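Local coordinates for protein proline iminopeptidase (Streptomyces halstedii, PDB 3WMR) that is an amidohydrolase of the alpha/beta hydrolase fold that acts on polyketide substrates and is classed with enzymes thought to release N-terminal proline from peptides, at residues 123-128 / 292-297; 50-55 / 129-134; 260-265 / 271-276. All coordinates share one frame; numbering follows the deposited sequence.

Interaction 1: residues 123-128 / 292-297; sequences FGQSWG and SHVPHL
Gln125 supplies the closest polar approach to His293: its NE2 lies 2.8 Å from the backbone O of His293. The same nitrogen also stands over one face of the imidazole, 3.7 Å above the plane and displaced toward the rim, with the amide and ring planes 77° apart. A bend at chi2 (-85°) turns the amide of Gln125 back to this place, and its OE1 accepts a hydrogen bond from Tyr62 OH, which fixes which end of the amide faces His293.

The van der Waals part is small: CB of Ser126 lies 3.7 Å from NE2 of His293, approaching the ring obliquely. Ser126 sits in the sharp turn between strand 120-125 and helix 127-137, with phi at +67°, and the sequence Gly-Gln-Ser-Trp-Gly is that of the nucleophile elbow of alpha/beta hydrolases. Ser126 is the predicted nucleophile and His293 the predicted proton donor, consistent with a catalytic triad completed by Asp266, whose OD1 is hydrogen-bonded to ND1 of His293.

Water provides the remaining link. Ser126 OG and NE2 of His293 are 4.2 Å apart, and a water bridges them, 2.6 Å from Ser126 OG and a weak 3.4 Å from His293 NE2. Beyond the imidazole, Val294 occupies the N-cap position before the short helix that begins at Pro295, and Leu297 N bonds back to Val294 O.

Interaction 2: residues 50-55 / 129-134; sequences VLLHGG and GMLGSV
Leu52 drives one methyl, CD1, against the backbone of Gly132, and this is where the contact is tight: CD1 lies 3.5 Å from Gly132 CA and 3.6 Å from Gly132 N. With CG anti to the carbonyl carbon (chi1 -41°) and CD1 extended away from CA, the leucine projects from the strand as a single prong onto the helix surface. Glycine suits the spot, since a side chain here would point at Leu52 and its first carbon would come about 3.4 Å from CD1. On the next residue back the fit relaxes. Leu131 also directs its CB toward the strand, yet its CG comes no nearer than 4.5 Å to CD1 of Leu52, a looser approach than that to Gly132.

The two elements are parts of the central alpha/beta hydrolase framework: strand 49-52 is the immediate neighbour of strand 120-125, and helix 127-137, which follows that strand, packs back over the sheet. Leu107 of helix 100-113 and Tyr79 of strand 76-80 also touch Leu52, so other side chains of the fold also pack on the leucine. The helix backbone is reinforced on another flank, where Gly129 O accepts both the N and the OG of Ser133, the latter at 2.9 Å.

Past Leu52 the chain parts from the helix. CB of His53 points away from the helix, and ND1 donates to Gly54 O at 2.8 Å, the oxygen lying in the imidazole plane, while Gly55, partly exposed, adopts backbone angles that call for glycine. This His-Gly-Gly run begins the loop that in S33 peptidases probably contributes to the oxyanion hole.

Interaction 3: residues 260-265 / 271-276; sequences VLIGRH and ATVKPF
Val260 and Val273 bury the most surface here, and they do so against each other, with Val260 adding a second branch on Phe276. CG1 of Val260, placed anti to its own backbone nitrogen (chi1 176°), lies across the isopropyl group of Val273, 3.8 Å from its CB and 4.0 Å from its CG2. The other methyl, CG2, goes to the next helical turn and meets Phe276 at CB, 3.6 Å away; it reaches the ring itself obliquely, so the benzyl group is gripped mainly at its root.

Val273 in turn serves two strand residues. Its CG1 meets CG2 of Ile262 tip to tip at 3.7 Å, so that Val273 bridges Val260 and Ile262 from the helix side. Strand 258-263 and helix 270-279 are the first two elements of a beta-alpha-beta unit that ends in strand 283-288, and locally the strand and helix axes run antiparallel at 173°, 9.8 Å apart at closest approach. Cut back to an alanine, Val260 would probably leave a gap facing Val273 and take from Phe276 CB its close neighbour.

The helix is irregular just here: Pro275 has no N-H to give, and Phe276 N has no bond to the turn before and makes a weak one to Val273 O. At the far end of the strand, Gly263 N is hydrogen-bonded to OD2 of Asp266, a predicted active-site residue, just past the strand.

In the fold
All three contacts are buried and all reach the same sheet, yet their chemistry differs with position. Interaction 1, at the C-terminal end of an inner strand where the predicted catalytic residues meet, brings polar groups together, with a water weakly linking two of them; interaction 2 sets a leucine methyl on a glycine backbone, and interaction 3 joins strand to helix through apolar side chains. Interactions 1 and 2 share helix 127-137 and neighbouring strands, probably paired by Leu52 N to Phe123 O at 2.8 Å. Interaction 3 is centred about 13 Å from the chain centre, against about 5 Å for the others, but touches interaction 1 through Pro295 and Leu261 and nests inside the loop it closes.

Interaction 1: residues 123-128 / 292-297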
ATOM      1  N   PHE A 123      -9.336  -1.592  -0.844  1.00 20.79           N
ATOM      2  CA  PHE A 123      -8.506  -0.928   0.170  1.00 19.51           C
ATOM      3  C   PHE A 123      -7.089  -0.960  -0.372  1.00 19.69           C
ATOM      4  O   PHE A 123      -6.557  -2.024  -0.679  1.00 20.88           O
ATOM      5  CB  PHE A 123      -8.586  -1.690   1.488  1.00 20.09           C
ATOM      6  CG  PHE A 123      -7.673  -1.171   2.566  1.00 19.23           C
ATOM      7  CD1 PHE A 123      -8.127  -0.256   3.491  1.00 19.14           C
ATOM      8  CD2 PHE A 123      -6.367  -1.631   2.668  1.00 19.84           C
ATOM      9  CE1 PHE A 123      -7.290   0.197   4.502  1.00 19.64           C
ATOM     10  CE2 PHE A 123      -5.517  -1.192   3.696  1.00 19.21           C
ATOM     11  CZ  PHE A 123      -5.982  -0.278   4.606  1.00 19.22           C
ATOM     12  N   GLY A 124      -6.478   0.199  -0.529  1.00 19.83           N
ATOM     13  CA  GLY A 124      -5.143   0.271  -1.101  1.00 19.69           C
ATOM     14  C   GLY A 124      -4.260   0.977  -0.109  1.00 19.65           C
ATOM     15  O   GLY A 124      -4.550   2.090   0.270  1.00 18.84           O
ATOM     16  N   GLN A 125      -3.201   0.298   0.337  1.00 20.52           N
ATOM     17  CA  GLN A 125      -2.280   0.839   1.331  1.00 20.90           C
ATOM     18  C   GLN A 125      -0.974   1.258   0.669  1.00 20.32           C
ATOM     19  O   GLN A 125      -0.391   0.454  -0.039  1.00 21.16           O
ATOM     20  CB  GLN A 125      -2.026  -0.239   2.397  1.00 21.87           C
ATOM     21  CG  GLN A 125      -1.589   0.312   3.738  1.00 22.25           C
ATOM     22  CD  GLN A 125      -0.109   0.569   3.825  1.00 22.03           C
ATOM     23  OE1 GLN A 125       0.660   0.099   2.999  1.00 21.31           O
ATOM     24  NE2 GLN A 125       0.306   1.298   4.860  1.00 22.10           N
ATOM     25  N   SER A 126      -0.542   2.514   0.852  1.00 20.72           N
ATOM     26  CA  SER A 126       0.724   3.007   0.264  1.00 22.00           C
ATOM     27  C   SER A 126       0.581   3.056  -1.258  1.00 20.64           C
ATOM     28  O   SER A 126      -0.446   3.529  -1.756  1.00 20.70           O
ATOM     29  CB  SER A 126       1.931   2.151   0.759  1.00 23.88           C
ATOM     30  OG  SER A 126       3.103   2.201  -0.060  1.00 26.57           O
ATOM     31  N   TRP A 127       1.585   2.593  -1.991  1.00 19.75           N
ATOM     32  CA  TRP A 127       1.461   2.386  -3.444  1.00 19.78           C
ATOM     33  C   TRP A 127       0.108   1.805  -3.880  1.00 19.24           C
ATOM     34  O   TRP A 127      -0.459   2.221  -4.903  1.00 19.13           O
ATOM     35  CB  TRP A 127       2.637   1.522  -3.977  1.00 19.84           C
ATOM     36  CG  TRP A 127       2.252   0.500  -5.008  1.00 19.93           C
ATOM     37  CD1 TRP A 127       1.984  -0.804  -4.804  1.00 20.13           C
ATOM     38  CD2 TRP A 127       2.056   0.739  -6.405  1.00 20.66           C
ATOM     39  NE1 TRP A 127       1.633  -1.410  -5.982  1.00 21.33           N
ATOM     40  CE2 TRP A 127       1.697  -0.485  -6.991  1.00 21.55           C
ATOM     41  CE3 TRP A 127       2.181   1.869  -7.217  1.00 21.43           C
ATOM     42  CZ2 TRP A 127       1.431  -0.615  -8.357  1.00 22.34           C
ATOM     43  CZ3 TRP A 127       1.922   1.747  -8.588  1.00 22.26           C
ATOM     44  CH2 TRP A 127       1.555   0.507  -9.140  1.00 22.56           C
ATOM     45  N   GLY A 128      -0.391   0.830  -3.134  1.00 18.77           N
ATOM     46  CA  GLY A 128      -1.660   0.181  -3.417  1.00 18.16           C
ATOM     47  C   GLY A 128      -2.844   1.132  -3.459  1.00 18.13           C
ATOM     48  O   GLY A 128      -3.805   0.901  -4.192  1.00 17.26           O
ATOM     49  N   SER A 292       1.367   5.865  12.599  1.00 27.27           N
ATOM     50  CA  SER A 292       2.090   6.410  11.458  1.00 26.95           C
ATOM     51  C   SER A 292       1.603   5.704  10.195  1.00 26.07           C
ATOM     52  O   SER A 292       0.471   5.920   9.761  1.00 25.45           O
ATOM     53  CB  SER A 292       3.608   6.282  11.652  1.00 27.44           C
ATOM     54  OG  SER A 292       4.008   4.928  11.776  1.00 27.88           O
ATOM     55  N   HIS A 293       2.446   4.867   9.609  1.00 25.55           N
ATOM     56  CA  HIS A 293       2.173   4.300   8.291  1.00 24.60           C
ATOM     57  C   HIS A 293       1.395   2.993   8.334  1.00 24.50           C
ATOM     58  O   HIS A 293       0.845   2.563   7.310  1.00 23.27           O
ATOM     59  CB  HIS A 293       3.502   4.091   7.547  1.00 24.15           C
ATOM     60  CG  HIS A 293       3.361   3.997   6.068  1.00 23.98           C
ATOM     61  ND1 HIS A 293       2.920   5.050   5.295  1.00 24.43           N
ATOM     62  CD2 HIS A 293       3.644   2.993   5.210  1.00 23.89           C
ATOM     63  CE1 HIS A 293       2.920   4.692   4.026  1.00 23.29           C
ATOM     64  NE2 HIS A 293       3.348   3.447   3.949  1.00 23.97           N
ATOM     65  N   VAL A 294       1.328   2.357   9.507  1.00 25.42           N
ATOM     66  CA  VAL A 294       0.635   1.080   9.624  1.00 25.02           C
ATOM     67  C   VAL A 294      -0.379   1.060  10.770  1.00 25.77           C
ATOM     68  O   VAL A 294      -0.241   0.258  11.699  1.00 25.73           O
ATOM     69  CB  VAL A 294       1.627  -0.098   9.748  1.00 25.85           C
ATOM     70  CG1 VAL A 294       2.351  -0.317   8.430  1.00 25.29           C
ATOM     71  CG2 VAL A 294       2.628   0.115  10.880  1.00 26.32           C
ATOM     72  N   PRO A 295      -1.421   1.917  10.691  1.00 24.91           N
ATOM     73  CA  PRO A 295      -2.446   2.034  11.741  1.00 25.22           C
ATOM     74  C   PRO A 295      -3.209   0.737  12.070  1.00 26.30           C
ATOM     75  O   PRO A 295      -3.685   0.554  13.207  1.00 27.97           O
ATOM     76  CB  PRO A 295      -3.393   3.109  11.204  1.00 25.14           C
ATOM     77  CG  PRO A 295      -3.145   3.180   9.731  1.00 24.15           C
ATOM     78  CD  PRO A 295      -1.709   2.794   9.534  1.00 24.44           C
ATOM     79  N   HIS A 296      -3.317  -0.155  11.095  1.00 25.46           N
ATOM     80  CA  HIS A 296      -3.915  -1.448  11.315  1.00 25.97           C
ATOM     81  C   HIS A 296      -3.123  -2.313  12.325  1.00 27.41           C
ATOM     82  O   HIS A 296      -3.643  -3.304  12.782  1.00 27.30           O
ATOM     83  CB  HIS A 296      -4.082  -2.200   9.995  1.00 25.17           C
ATOM     84  CG  HIS A 296      -2.800  -2.487   9.291  1.00 25.09           C
ATOM     85  ND1 HIS A 296      -2.111  -1.528   8.568  1.00 24.70           N
ATOM     86  CD2 HIS A 296      -2.091  -3.632   9.170  1.00 24.65           C
ATOM     87  CE1 HIS A 296      -1.023  -2.068   8.053  1.00 24.20           C
ATOM     88  NE2 HIS A 296      -0.993  -3.346   8.393  1.00 25.27           N
ATOM     89  N   LEU A 297      -1.865  -1.943  12.589  1.00 28.61           N
ATOM     90  CA  LEU A 297      -0.995  -2.607  13.560  1.00 30.78           C
ATOM     91  C   LEU A 297      -0.822  -1.743  14.795  1.00 31.68           C
ATOM     92  O   LEU A 297      -0.846  -2.234  15.923  1.00 34.39           O
ATOM     93  CB  LEU A 297       0.376  -2.889  12.929  1.00 30.39           C
ATOM     94  CG  LEU A 297       0.404  -4.062  11.946  1.00 30.29           C
ATOM     95  CD1 LEU A 297       1.731  -4.125  11.216  1.00 30.44           C
ATOM     96  CD2 LEU A 297       0.138  -5.376  12.673  1.00 32.23           C
TER
HETATM   97  O   HOH W   1       4.739   1.232   1.768  1.00 41.57           O

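Interaction 2: residues 50-55 / 129-134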
ATOM      1  N   VAL A  50     -10.980  -6.145  -1.207  1.00 23.01           N
ATOM      2  CA  VAL A  50      -9.758  -6.553  -1.883  1.00 23.05           C
ATOM      3  C   VAL A  50      -8.655  -5.584  -1.464  1.00 23.01           C
ATOM      4  O   VAL A  50      -8.816  -4.360  -1.594  1.00 21.59           O
ATOM      5  CB  VAL A  50      -9.941  -6.535  -3.421  1.00 24.11           C
ATOM      6  CG1 VAL A  50      -8.691  -7.017  -4.122  1.00 25.32           C
ATOM      7  CG2 VAL A  50     -11.146  -7.374  -3.835  1.00 24.50           C
ATOM      8  N   LEU A  51      -7.557  -6.135  -0.939  1.00 23.38           N
ATOM      9  CA  LEU A  51      -6.477  -5.358  -0.346  1.00 23.25           C
ATOM     10  C   LEU A  51      -5.292  -5.270  -1.298  1.00 23.35           C
ATOM     11  O   LEU A  51      -4.737  -6.301  -1.716  1.00 23.08           O
ATOM     12  CB  LEU A  51      -6.020  -6.001   0.973  1.00 23.98           C
ATOM     13  CG  LEU A  51      -7.110  -6.410   1.955  1.00 24.76           C
ATOM     14  CD1 LEU A  51      -6.457  -7.031   3.188  1.00 25.64           C
ATOM     15  CD2 LEU A  51      -7.993  -5.247   2.355  1.00 24.66           C
ATOM     16  N   LEU A  52      -4.931  -4.037  -1.663  1.00 22.42           N
ATOM     17  CA  LEU A  52      -3.755  -3.788  -2.486  1.00 22.13           C
ATOM     18  C   LEU A  52      -2.593  -3.370  -1.589  1.00 22.01           C
ATOM     19  O   LEU A  52      -2.617  -2.282  -0.993  1.00 21.46           O
ATOM     20  CB  LEU A  52      -4.035  -2.683  -3.513  1.00 21.29           C
ATOM     21  CG  LEU A  52      -5.427  -2.751  -4.177  1.00 21.51           C
ATOM     22  CD1 LEU A  52      -5.609  -1.567  -5.109  1.00 21.19           C
ATOM     23  CD2 LEU A  52      -5.624  -4.064  -4.909  1.00 21.73           C
ATOM     24  N   HIS A  53      -1.566  -4.213  -1.511  1.00 22.61           N
ATOM     25  CA  HIS A  53      -0.366  -3.871  -0.729  1.00 22.46           C
ATOM     26  C   HIS A  53       0.493  -2.791  -1.396  1.00 21.99           C
ATOM     27  O   HIS A  53       0.337  -2.473  -2.600  1.00 21.29           O
ATOM     28  CB  HIS A  53       0.473  -5.123  -0.413  1.00 23.55           C
ATOM     29  CG  HIS A  53       1.142  -5.744  -1.604  1.00 24.09           C
ATOM     30  ND1 HIS A  53       2.108  -5.098  -2.348  1.00 23.48           N
ATOM     31  CD2 HIS A  53       1.015  -6.980  -2.143  1.00 24.24           C
ATOM     32  CE1 HIS A  53       2.541  -5.906  -3.298  1.00 24.13           C
ATOM     33  NE2 HIS A  53       1.883  -7.049  -3.203  1.00 24.52           N
ATOM     34  N   GLY A  54       1.408  -2.246  -0.600  1.00 21.49           N
ATOM     35  CA  GLY A  54       2.298  -1.161  -1.013  1.00 21.38           C
ATOM     36  C   GLY A  54       3.564  -1.600  -1.722  1.00 21.15           C
ATOM     37  O   GLY A  54       3.621  -2.694  -2.296  1.00 20.75           O
ATOM     38  N   GLY A  55       4.589  -0.752  -1.634  1.00 21.77           N
ATOM     39  CA  GLY A  55       5.826  -0.903  -2.407  1.00 22.58           C
ATOM     40  C   GLY A  55       5.910   0.128  -3.538  1.00 22.60           C
ATOM     41  O   GLY A  55       6.218   1.295  -3.287  1.00 22.80           O
ATOM     42  N   GLY A 129      -2.778   2.200  -2.671  1.00 18.12           N
ATOM     43  CA  GLY A 129      -3.793   3.237  -2.691  1.00 18.03           C
ATOM     44  C   GLY A 129      -3.705   4.055  -3.974  1.00 18.25           C
ATOM     45  O   GLY A 129      -4.715   4.575  -4.450  1.00 17.53           O
ATOM     46  N   MET A 130      -2.498   4.183  -4.514  1.00 18.85           N
ATOM     47  CA  MET A 130      -2.290   4.900  -5.784  1.00 19.75           C
ATOM     48  C   MET A 130      -2.799   4.064  -6.957  1.00 19.78           C
ATOM     49  O   MET A 130      -3.478   4.586  -7.871  1.00 20.69           O
ATOM     50  CB  MET A 130      -0.810   5.280  -5.982  1.00 20.19           C
ATOM     51  CG  MET A 130      -0.247   6.155  -4.869  1.00 20.39           C
ATOM     52  SD  MET A 130       1.475   6.637  -5.087  1.00 20.84           S
ATOM     53  CE  MET A 130       1.310   8.079  -6.151  1.00 21.35           C
ATOM     54  N   LEU A 131      -2.423   2.788  -6.959  1.00 19.80           N
ATOM     55  CA  LEU A 131      -2.962   1.787  -7.889  1.00 20.28           C
ATOM     56  C   LEU A 131      -4.490   1.731  -7.803  1.00 20.40           C
ATOM     57  O   LEU A 131      -5.188   1.807  -8.820  1.00 19.21           O
ATOM     58  CB  LEU A 131      -2.336   0.400  -7.612  1.00 21.08           C
ATOM     59  CG  LEU A 131      -2.810  -0.777  -8.488  1.00 22.07           C
ATOM     60  CD1 LEU A 131      -2.454  -0.535  -9.946  1.00 22.70           C
ATOM     61  CD2 LEU A 131      -2.230  -2.101  -8.018  1.00 22.47           C
ATOM     62  N   GLY A 132      -5.019   1.612  -6.578  1.00 19.57           N
ATOM     63  CA  GLY A 132      -6.472   1.631  -6.374  1.00 19.86           C
ATOM     64  C   GLY A 132      -7.158   2.839  -6.987  1.00 20.67           C
ATOM     65  O   GLY A 132      -8.246   2.712  -7.555  1.00 20.23           O
ATOM     66  N   SER A 133      -6.529   4.013  -6.882  1.00 21.07           N
ATOM     67  CA  SER A 133      -7.109   5.248  -7.424  1.00 22.29           C
ATOM     68  C   SER A 133      -7.156   5.211  -8.948  1.00 22.89           C
ATOM     69  O   SER A 133      -8.141   5.639  -9.563  1.00 22.39           O
ATOM     70  CB  SER A 133      -6.295   6.465  -6.993  1.00 22.80           C
ATOM     71  OG  SER A 133      -6.338   6.628  -5.598  1.00 23.06           O
ATOM     72  N   VAL A 134      -6.082   4.708  -9.552  1.00 24.10           N
ATOM     73  CA  VAL A 134      -6.017   4.578 -11.019  1.00 25.26           C
ATOM     74  C   VAL A 134      -7.125   3.636 -11.501  1.00 25.23           C
ATOM     75  O   VAL A 134      -7.873   3.933 -12.442  1.00 25.22           O
ATOM     76  CB  VAL A 134      -4.628   4.063 -11.475  1.00 25.86           C
ATOM     77  CG1 VAL A 134      -4.601   3.798 -12.971  1.00 27.11           C
ATOM     78  CG2 VAL A 134      -3.543   5.064 -11.104  1.00 26.22           C
TER

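Interaction 3: residues 260-265 / 271-276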
ATOM      1  N   VAL A 260      -9.955   8.588   2.825  1.00 21.38           N
ATOM      2  CA  VAL A 260      -8.533   8.793   3.053  1.00 22.15           C
ATOM      3  C   VAL A 260      -8.259   8.521   4.524  1.00 22.75           C
ATOM      4  O   VAL A 260      -8.888   9.135   5.385  1.00 22.90           O
ATOM      5  CB  VAL A 260      -8.095  10.227   2.721  1.00 23.38           C
ATOM      6  CG1 VAL A 260      -6.619  10.434   3.061  1.00 23.94           C
ATOM      7  CG2 VAL A 260      -8.367  10.538   1.251  1.00 22.53           C
ATOM      8  N   LEU A 261      -7.345   7.594   4.793  1.00 22.38           N
ATOM      9  CA  LEU A 261      -7.015   7.189   6.150  1.00 23.62           C
ATOM     10  C   LEU A 261      -5.510   7.225   6.275  1.00 24.11           C
ATOM     11  O   LEU A 261      -4.812   6.505   5.558  1.00 23.26           O
ATOM     12  CB  LEU A 261      -7.535   5.780   6.440  1.00 23.71           C
ATOM     13  CG  LEU A 261      -7.433   5.282   7.898  1.00 25.10           C
ATOM     14  CD1 LEU A 261      -8.588   4.334   8.181  1.00 25.08           C
ATOM     15  CD2 LEU A 261      -6.110   4.598   8.211  1.00 25.61           C
ATOM     16  N   ILE A 262      -5.016   8.073   7.176  1.00 24.42           N
ATOM     17  CA  ILE A 262      -3.594   8.171   7.447  1.00 24.45           C
ATOM     18  C   ILE A 262      -3.386   8.172   8.950  1.00 25.29           C
ATOM     19  O   ILE A 262      -4.350   8.324   9.738  1.00 24.99           O
ATOM     20  CB  ILE A 262      -2.964   9.445   6.822  1.00 25.18           C
ATOM     21  CG1 ILE A 262      -3.635  10.704   7.385  1.00 26.06           C
ATOM     22  CG2 ILE A 262      -3.089   9.440   5.298  1.00 24.64           C
ATOM     23  CD1 ILE A 262      -2.932  11.987   7.019  1.00 26.22           C
ATOM     24  N   GLY A 263      -2.139   7.961   9.358  1.00 26.14           N
ATOM     25  CA  GLY A 263      -1.749   8.169  10.760  1.00 26.94           C
ATOM     26  C   GLY A 263      -1.319   9.607  10.969  1.00 28.77           C
ATOM     27  O   GLY A 263      -0.834  10.247  10.038  1.00 29.04           O
ATOM     28  N   ARG A 264      -1.482  10.123  12.189  1.00 30.96           N
ATOM     29  CA  ARG A 264      -1.036  11.485  12.522  1.00 32.76           C
ATOM     30  C   ARG A 264       0.468  11.643  12.248  1.00 32.42           C
ATOM     31  O   ARG A 264       0.908  12.671  11.725  1.00 31.10           O
ATOM     32  CB  ARG A 264      -1.381  11.826  13.989  1.00 35.20           C
ATOM     33  CG  ARG A 264      -0.932  13.209  14.494  1.00 37.97           C
ATOM     34  CD  ARG A 264      -1.395  14.367  13.597  1.00 39.70           C
ATOM     35  NE  ARG A 264      -2.813  14.723  13.766  1.00 42.02           N
ATOM     36  CZ  ARG A 264      -3.578  15.343  12.855  1.00 43.18           C
ATOM     37  NH1 ARG A 264      -3.108  15.684  11.649  1.00 43.28           N
ATOM     38  NH2 ARG A 264      -4.850  15.606  13.144  1.00 43.72           N
ATOM     39  N   HIS A 265       1.231  10.595  12.560  1.00 32.89           N
ATOM     40  CA  HIS A 265       2.693  10.578  12.398  1.00 32.78           C
ATOM     41  C   HIS A 265       3.163   9.970  11.056  1.00 29.58           C
ATOM     42  O   HIS A 265       4.347   9.723  10.862  1.00 28.37           O
ATOM     43  CB  HIS A 265       3.306   9.801  13.571  1.00 34.66           C
ATOM     44  CG  HIS A 265       2.868  10.306  14.911  1.00 38.01           C
ATOM     45  ND1 HIS A 265       2.105   9.552  15.782  1.00 40.39           N
ATOM     46  CD2 HIS A 265       3.062  11.501  15.519  1.00 39.51           C
ATOM     47  CE1 HIS A 265       1.862  10.258  16.873  1.00 40.73           C
ATOM     48  NE2 HIS A 265       2.429  11.444  16.739  1.00 41.28           N
ATOM     49  N   ALA A 271      -0.188  16.860   3.827  1.00 26.94           N
ATOM     50  CA  ALA A 271       0.143  17.458   2.528  1.00 26.60           C
ATOM     51  C   ALA A 271       0.135  16.467   1.354  1.00 25.55           C
ATOM     52  O   ALA A 271      -0.240  16.830   0.232  1.00 24.02           O
ATOM     53  CB  ALA A 271       1.491  18.171   2.599  1.00 26.71           C
ATOM     54  N   THR A 272       0.565  15.235   1.591  1.00 24.30           N
ATOM     55  CA  THR A 272       0.654  14.238   0.499  1.00 24.00           C
ATOM     56  C   THR A 272      -0.726  13.765   0.067  1.00 24.06           C
ATOM     57  O   THR A 272      -0.924  13.426  -1.087  1.00 23.22           O
ATOM     58  CB  THR A 272       1.476  12.977   0.864  1.00 23.78           C
ATOM     59  OG1 THR A 272       0.842  12.266   1.931  1.00 23.66           O
ATOM     60  CG2 THR A 272       2.897  13.330   1.251  1.00 23.83           C
ATOM     61  N   VAL A 273      -1.682  13.759   1.000  1.00 24.92           N
ATOM     62  CA  VAL A 273      -3.038  13.302   0.700  1.00 25.36           C
ATOM     63  C   VAL A 273      -4.015  14.433   0.351  1.00 26.10           C
ATOM     64  O   VAL A 273      -5.149  14.173  -0.010  1.00 25.50           O
ATOM     65  CB  VAL A 273      -3.623  12.447   1.846  1.00 25.07           C
ATOM     66  CG1 VAL A 273      -2.722  11.266   2.146  1.00 24.86           C
ATOM     67  CG2 VAL A 273      -3.866  13.269   3.102  1.00 25.90           C
ATOM     68  N   LYS A 274      -3.575  15.683   0.427  1.00 27.99           N
ATOM     69  CA  LYS A 274      -4.458  16.822   0.175  1.00 29.20           C
ATOM     70  C   LYS A 274      -5.133  16.801  -1.205  1.00 27.86           C
ATOM     71  O   LYS A 274      -6.321  17.126  -1.306  1.00 28.05           O
ATOM     72  CB  LYS A 274      -3.711  18.151   0.390  1.00 31.75           C
ATOM     73  CG  LYS A 274      -4.630  19.356   0.534  1.00 34.78           C
ATOM     74  CD  LYS A 274      -3.944  20.466   1.327  1.00 38.31           C
ATOM     75  CE  LYS A 274      -4.854  21.666   1.544  1.00 40.67           C
ATOM     76  NZ  LYS A 274      -5.398  22.187   0.258  1.00 41.37           N
ATOM     77  N   PRO A 275      -4.399  16.404  -2.264  1.00 26.11           N
ATOM     78  CA  PRO A 275      -5.085  16.304  -3.543  1.00 25.78           C
ATOM     79  C   PRO A 275      -6.293  15.334  -3.540  1.00 25.31           C
ATOM     80  O   PRO A 275      -7.239  15.586  -4.264  1.00 25.29           O
ATOM     81  CB  PRO A 275      -3.979  15.830  -4.492  1.00 25.36           C
ATOM     82  CG  PRO A 275      -2.723  16.319  -3.870  1.00 25.61           C
ATOM     83  CD  PRO A 275      -2.960  16.104  -2.403  1.00 25.34           C
ATOM     84  N   PHE A 276      -6.271  14.246  -2.741  1.00 24.35           N
ATOM     85  CA  PHE A 276      -7.456  13.371  -2.650  1.00 23.47           C
ATOM     86  C   PHE A 276      -8.635  14.164  -2.095  1.00 24.22           C
ATOM     87  O   PHE A 276      -9.748  14.100  -2.617  1.00 24.24           O
ATOM     88  CB  PHE A 276      -7.231  12.155  -1.751  1.00 22.85           C
ATOM     89  CG  PHE A 276      -6.275  11.143  -2.300  1.00 21.77           C
ATOM     90  CD1 PHE A 276      -6.644  10.319  -3.342  1.00 21.31           C
ATOM     91  CD2 PHE A 276      -5.035  10.957  -1.710  1.00 21.53           C
ATOM     92  CE1 PHE A 276      -5.770   9.371  -3.832  1.00 21.16           C
ATOM     93  CE2 PHE A 276      -4.153  10.008  -2.194  1.00 20.69           C
ATOM     94  CZ  PHE A 276      -4.522   9.204  -3.246  1.00 20.97           C
TER